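Local coordinates for Thiol:disulfide interchange protein (Proteus mirabilis, PDB 4OD7), which probably acts as a periplasmic dithiol oxidase of the DsbA family, introducing disulfide bonds into folding proteins, at residues Y61-L66 with N141-F146. The protein carries 1 engineered substitution. Sequence-based numbering, arbitrary orientation.
Sequences YHVDFL and NAVTDF
Tyr-61 and Ala-142 make the tightest touch where the end of strand 58-62, an edge strand of the DsbA thioredoxin-fold sheet, and the loop that follows it pack on the last turn of helix 130-145. The methyl of Ala-142 meets the CD2–CE2 bond of the phenol ring obliquely, CB lying 3.2 Å from CD2 of Tyr-61 and nearly as close to CE2. Tyr-61 has its CG anti to its own carbonyl carbon (chi1 -63°), which carries the ring out from the strand and across this methyl.

The rest of the apolar packing belongs to Val-143, whose two methyls divide the work. CG2 meets CG1 of Val-63 at 3.8 Å, the two side chains crossing at about a right angle. CG1, anti to the backbone N of Val-143 (chi1 166°), reaches instead the edge of the Phe-65 ring, near the ring plane and 4.0 Å from CE2 of Phe-65. Phe-27 of the neighbouring strand 24-28 touches both Ala-142 and Val-143, so the helix end sits against two adjacent strands.

Polar links lie around this apolar seam. The backbone N of His-62 hydrogen-bonds to OE1 of Gln-139, one turn back along the same helix. The side chain of His-62 leaves its backbone on the far side from the helix, ND1 hydrogen-bonded to OG1 of Thr-74 and NE2 to the backbone N of Phe-30. Beyond the strand, Phe-65 and Leu-66 pack on the backbone of the bound peptide, so the chain leaving this seam helps line the peptide site. Within the segment that follows the strand, CG2 of Val-63 sits over the centre of the Phe-65 ring, 3.8 Å above its plane.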
ATOM      1  N   TYR A  61       3.327  -0.238  -2.503  1.00 14.85           N
ATOM      2  CA  TYR A  61       3.505  -1.451  -3.298  1.00 14.94           C
ATOM      3  C   TYR A  61       2.392  -2.454  -3.050  1.00 15.02           C
ATOM      4  O   TYR A  61       1.943  -2.620  -1.922  1.00 14.14           O
ATOM      5  CB  TYR A  61       4.840  -2.091  -2.977  1.00 15.53           C
ATOM      6  CG  TYR A  61       6.059  -1.232  -3.317  1.00 16.56           C
ATOM      7  CD1 TYR A  61       6.024  -0.281  -4.335  1.00 15.14           C
ATOM      8  CD2 TYR A  61       7.248  -1.375  -2.592  1.00 16.51           C
ATOM      9  CE1 TYR A  61       7.172   0.499  -4.617  1.00 14.77           C
ATOM     10  CE2 TYR A  61       8.365  -0.622  -2.863  1.00 15.30           C
ATOM     11  CZ  TYR A  61       8.324   0.311  -3.851  1.00 17.38           C
ATOM     12  OH  TYR A  61       9.474   1.034  -4.068  1.00 23.64           O
ATOM     13  N   HIS A  62       1.971  -3.128  -4.117  1.00 17.03           N
ATOM     14  CA  HIS A  62       0.963  -4.179  -4.041  1.00 14.43           C
ATOM     15  C   HIS A  62       1.651  -5.557  -3.914  1.00 16.72           C
ATOM     16  O   HIS A  62       2.777  -5.798  -4.433  1.00 16.00           O
ATOM     17  CB  HIS A  62       0.059  -4.142  -5.266  1.00 12.78           C
ATOM     18  CG  HIS A  62      -1.131  -5.045  -5.159  1.00 13.16           C
ATOM     19  ND1 HIS A  62      -1.091  -6.383  -5.480  1.00 13.29           N
ATOM     20  CD2 HIS A  62      -2.405  -4.788  -4.782  1.00 12.78           C
ATOM     21  CE1 HIS A  62      -2.290  -6.916  -5.298  1.00 14.32           C
ATOM     22  NE2 HIS A  62      -3.106  -5.969  -4.873  1.00 13.59           N
ATOM     23  N   VAL A  63       1.001  -6.436  -3.154  1.00 12.68           N
ATOM     24  CA  VAL A  63       1.545  -7.754  -2.923  1.00 14.21           C
ATOM     25  C   VAL A  63       0.846  -8.824  -3.791  1.00 15.45           C
ATOM     26  O   VAL A  63      -0.323  -8.741  -4.080  1.00 16.75           O
ATOM     27  CB  VAL A  63       1.431  -8.139  -1.422  1.00 16.03           C
ATOM     28  CG1 VAL A  63       2.113  -7.085  -0.511  1.00 13.60           C
ATOM     29  CG2 VAL A  63      -0.017  -8.372  -1.023  1.00 14.94           C
ATOM     30  N   ASP A  64       1.588  -9.855  -4.168  1.00 18.32           N
ATOM     31  CA  ASP A  64       1.082 -10.886  -5.055  1.00 18.21           C
ATOM     32  C   ASP A  64       0.364 -11.967  -4.325  1.00 17.86           C
ATOM     33  O   ASP A  64      -0.384 -12.715  -4.943  1.00 20.52           O
ATOM     34  CB  ASP A  64       2.214 -11.561  -5.825  1.00 22.10           C
ATOM     35  CG  ASP A  64       2.876 -10.677  -6.852  1.00 22.37           C
ATOM     36  OD1 ASP A  64       2.449  -9.531  -7.111  1.00 20.90           O
ATOM     37  OD2 ASP A  64       3.897 -11.153  -7.372  1.00 24.43           O
ATOM     38  N   PHE A  65       0.607 -12.067  -3.018  1.00 19.15           N
ATOM     39  CA  PHE A  65       0.336 -13.312  -2.312  1.00 22.33           C
ATOM     40  C   PHE A  65      -1.090 -13.481  -1.799  1.00 21.80           C
ATOM     41  O   PHE A  65      -1.426 -14.548  -1.301  1.00 23.39           O
ATOM     42  CB  PHE A  65       1.346 -13.542  -1.152  1.00 23.94           C
ATOM     43  CG  PHE A  65       1.459 -12.416  -0.133  1.00 19.87           C
ATOM     44  CD1 PHE A  65       0.549 -12.270   0.883  1.00 19.66           C
ATOM     45  CD2 PHE A  65       2.536 -11.569  -0.155  1.00 19.86           C
ATOM     46  CE1 PHE A  65       0.678 -11.271   1.801  1.00 18.78           C
ATOM     47  CE2 PHE A  65       2.661 -10.567   0.765  1.00 20.27           C
ATOM     48  CZ  PHE A  65       1.738 -10.422   1.755  1.00 20.02           C
ATOM     49  N   LEU A  66      -1.937 -12.478  -1.970  1.00 20.42           N
ATOM     50  CA  LEU A  66      -3.341 -12.658  -1.663  1.00 21.06           C
ATOM     51  C   LEU A  66      -4.129 -12.695  -2.954  1.00 20.51           C
ATOM     52  O   LEU A  66      -3.826 -11.970  -3.881  1.00 20.84           O
ATOM     53  CB  LEU A  66      -3.844 -11.558  -0.755  1.00 20.27           C
ATOM     54  CG  LEU A  66      -3.186 -11.497   0.635  1.00 18.89           C
ATOM     55  CD1 LEU A  66      -3.755 -10.339   1.452  1.00 19.02           C
ATOM     56  CD2 LEU A  66      -3.353 -12.809   1.365  1.00 17.83           C
ATOM     57  N   ASN A 141      10.238  -7.295  -5.560  1.00 20.19           N
ATOM     58  CA  ASN A 141      11.520  -7.282  -4.845  1.00 20.31           C
ATOM     59  C   ASN A 141      11.428  -6.630  -3.516  1.00 22.15           C
ATOM     60  O   ASN A 141      12.141  -7.017  -2.611  1.00 23.59           O
ATOM     61  CB  ASN A 141      12.588  -6.523  -5.610  1.00 23.61           C
ATOM     62  CG  ASN A 141      13.050  -7.219  -6.840  1.00 23.47           C
ATOM     63  OD1 ASN A 141      13.525  -6.566  -7.752  1.00 26.87           O
ATOM     64  ND2 ASN A 141      12.957  -8.540  -6.876  1.00 27.27           N
ATOM     65  N   ALA A 142      10.574  -5.609  -3.413  1.00 22.30           N
ATOM     66  CA  ALA A 142      10.360  -4.924  -2.136  1.00 24.01           C
ATOM     67  C   ALA A 142       9.695  -5.805  -1.127  1.00 18.13           C
ATOM     68  O   ALA A 142      10.081  -5.815   0.019  1.00 20.52           O
ATOM     69  CB  ALA A 142       9.497  -3.646  -2.331  1.00 19.82           C
ATOM     70  N   VAL A 143       8.706  -6.561  -1.571  1.00 20.75           N
ATOM     71  CA  VAL A 143       8.004  -7.485  -0.687  1.00 21.84           C
ATOM     72  C   VAL A 143       8.977  -8.532  -0.159  1.00 26.60           C
ATOM     73  O   VAL A 143       8.941  -8.879   1.017  1.00 31.51           O
ATOM     74  CB  VAL A 143       6.788  -8.061  -1.392  1.00 22.31           C
ATOM     75  CG1 VAL A 143       6.215  -9.279  -0.670  1.00 23.44           C
ATOM     76  CG2 VAL A 143       5.736  -6.942  -1.497  1.00 21.76           C
ATOM     77  N   THR A 144       9.880  -9.006  -0.998  1.00 22.78           N
ATOM     78  CA  THR A 144      10.934  -9.892  -0.517  1.00 25.70           C
ATOM     79  C   THR A 144      11.924  -9.231   0.480  1.00 27.06           C
ATOM     80  O   THR A 144      12.137  -9.741   1.575  1.00 31.29           O
ATOM     81  CB  THR A 144      11.709 -10.480  -1.719  1.00 24.43           C
ATOM     82  OG1 THR A 144      10.833 -11.325  -2.451  1.00 26.57           O
ATOM     83  CG2 THR A 144      12.890 -11.312  -1.297  1.00 25.42           C
ATOM     84  N   ASP A 145      12.487  -8.078   0.132  1.00 29.25           N
ATOM     85  CA  ASP A 145      13.568  -7.486   0.919  1.00 30.95           C
ATOM     86  C   ASP A 145      13.091  -6.870   2.227  1.00 28.16           C
ATOM     87  O   ASP A 145      13.874  -6.675   3.160  1.00 28.53           O
ATOM     88  CB  ASP A 145      14.304  -6.383   0.128  1.00 30.43           C
ATOM     89  CG  ASP A 145      14.862  -6.860  -1.198  1.00 29.18           C
ATOM     90  OD1 ASP A 145      14.852  -8.067  -1.495  1.00 33.45           O
ATOM     91  OD2 ASP A 145      15.362  -6.013  -1.931  1.00 30.67           O
ATOM     92  N   PHE A 146      11.807  -6.585   2.303  1.00 25.13           N
ATOM     93  CA  PHE A 146      11.232  -6.059   3.518  1.00 25.57           C
ATOM     94  C   PHE A 146      10.524  -7.181   4.312  1.00 25.87           C
ATOM     95  O   PHE A 146       9.927  -6.919   5.350  1.00 26.64           O
ATOM     96  CB  PHE A 146      10.276  -4.911   3.193  1.00 23.12           C
ATOM     97  CG  PHE A 146      10.953  -3.671   2.695  1.00 26.77           C
ATOM     98  CD1 PHE A 146      11.031  -2.560   3.500  1.00 33.89           C
ATOM     99  CD2 PHE A 146      11.516  -3.613   1.438  1.00 28.72           C
ATOM    100  CE1 PHE A 146      11.656  -1.406   3.065  1.00 36.78           C
ATOM    101  CE2 PHE A 146      12.127  -2.473   0.999  1.00 34.20           C
ATOM    102  CZ  PHE A 146      12.203  -1.366   1.823  1.00 36.94           C
TER